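Local coordinates for protein peptidyl-prolyl cis-trans isomerase ([Pseudomonas syringae] pv. tomato str. DC3000, PDB 5XB0) that probably catalyses the cis-trans isomerisation of peptide bonds preceding proline in proteins, as an FKBP-type peptidyl-prolyl isomerase, at residues A[16-20]-A[98-102]. Numbering follows the deposited sequence.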
# COMPACT_ATOMS: atom_id res chain seq x y z
N PHE A 16 11.02 -5.15 -9.22
CA PHE A 16 10.52 -3.86 -8.74
C PHE A 16 10.57 -3.81 -7.21
O PHE A 16 11.07 -2.84 -6.63
CB PHE A 16 9.08 -3.62 -9.22
CG PHE A 16 8.50 -2.31 -8.75
CD1 PHE A 16 8.81 -1.13 -9.40
CD2 PHE A 16 7.67 -2.26 -7.65
CE1 PHE A 16 8.28 0.08 -8.97
CE2 PHE A 16 7.15 -1.06 -7.21
CZ PHE A 16 7.45 0.11 -7.87
N MET A 17 10.06 -4.85 -6.57
CA MET A 17 10.03 -4.88 -5.11
C MET A 17 11.43 -4.89 -4.53
O MET A 17 11.70 -4.19 -3.56
CB MET A 17 9.24 -6.10 -4.60
CG MET A 17 7.75 -6.05 -4.89
SD MET A 17 6.89 -4.61 -4.21
CE MET A 17 7.13 -4.83 -2.44
N ALA A 18 12.35 -5.65 -5.12
CA ALA A 18 13.70 -5.71 -4.58
C ALA A 18 14.40 -4.35 -4.70
O ALA A 18 15.19 -3.98 -3.83
CB ALA A 18 14.51 -6.79 -5.28
N GLY A 19 14.11 -3.65 -5.79
CA GLY A 19 14.70 -2.34 -6.03
C GLY A 19 14.23 -1.38 -4.96
O GLY A 19 15.04 -0.65 -4.38
N GLU A 20 12.93 -1.38 -4.69
CA GLU A 20 12.38 -0.47 -3.68
C GLU A 20 12.92 -0.81 -2.29
O GLU A 20 13.19 0.09 -1.49
CB GLU A 20 10.85 -0.51 -3.69
CG GLU A 20 10.20 -0.01 -4.99
CD GLU A 20 10.53 1.44 -5.30
OE1 GLU A 20 10.40 2.28 -4.38
OE2 GLU A 20 10.95 1.72 -6.45
N ARG A 98 5.00 6.45 2.69
CA ARG A 98 4.96 5.80 1.40
C ARG A 98 4.99 4.30 1.65
O ARG A 98 5.82 3.81 2.41
CB ARG A 98 6.14 6.24 0.53
CG ARG A 98 6.26 5.51 -0.81
CD ARG A 98 7.33 6.21 -1.66
NE ARG A 98 7.40 5.77 -3.05
CZ ARG A 98 8.11 4.71 -3.43
NH1 ARG A 98 8.76 4.01 -2.52
NH2 ARG A 98 8.16 4.36 -4.71
N LEU A 99 4.03 3.59 1.07
CA LEU A 99 3.99 2.13 1.16
C LEU A 99 4.11 1.52 -0.21
O LEU A 99 3.38 1.91 -1.13
CB LEU A 99 2.67 1.65 1.79
CG LEU A 99 2.34 2.08 3.21
CD1 LEU A 99 1.02 1.45 3.64
CD2 LEU A 99 3.46 1.68 4.17
N VAL A 100 4.98 0.53 -0.36
CA VAL A 100 5.01 -0.28 -1.57
C VAL A 100 4.52 -1.66 -1.18
O VAL A 100 5.09 -2.30 -0.31
CB VAL A 100 6.42 -0.37 -2.18
CG1 VAL A 100 6.37 -1.13 -3.50
CG2 VAL A 100 6.99 1.02 -2.41
N ILE A 101 3.45 -2.10 -1.83
CA ILE A 101 2.74 -3.30 -1.41
C ILE A 101 2.82 -4.35 -2.52
O ILE A 101 2.40 -4.09 -3.65
CB ILE A 101 1.26 -2.96 -1.08
CG1 ILE A 101 1.22 -1.88 0.00
CG2 ILE A 101 0.48 -4.20 -0.65
CD1 ILE A 101 -0.16 -1.40 0.37
N PRO A 102 3.38 -5.53 -2.20
CA PRO A 102 3.45 -6.60 -3.21
C PRO A 102 2.07 -7.04 -3.63
O PRO A 102 1.11 -6.90 -2.86
CB PRO A 102 4.20 -7.73 -2.50
CG PRO A 102 3.99 -7.48 -1.05
CD PRO A 102 3.89 -5.97 -0.89
O HOH W 1 10.55 2.43 -1.82
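The C-terminal turn of helix 6-21 packs here on one face of strand 96-101 of the antiparallel sheet of the FKBP-type domain, running roughly antiparallel to it (148° between segment axes). The two terminal nitrogens of Arg98 grip a single carboxylate oxygen, end-on: NH1 lies 3.0 Å and NH2 3.1 Å from Glu20 OE1, in a salt bridge made of two bent hydrogen bonds. The oxygen sits near the guanidinium plane, but the carboxylate is turned 51° against it; NH1 comes nearly along the C-O axis, NH2 from above the carboxylate plane. The Arg98 chain is extended from CG to NE, which carries its guanidinium to the helix. Glu20 CG, anti to its carbonyl carbon (chi1 -64°), lies over one face of the Phe16 ring toward the rim, and the bend at chi2 turns the carboxylate to Arg98. Next along the strand, Val100 CG1 meets Met17 SD at 3.6 Å and Phe16 CE2 at 3.8 Å. Bends at chi2 and chi3 bring Met17 CE to Pro102 CD, 3.8 Å away. Glu20 OE2 pairs with Lys23. Leu34 of neighbouring strand 34-37 touches Met17, Glu20 and Val100, and Val123 of strand 122-132 touches Phe16 and Arg98.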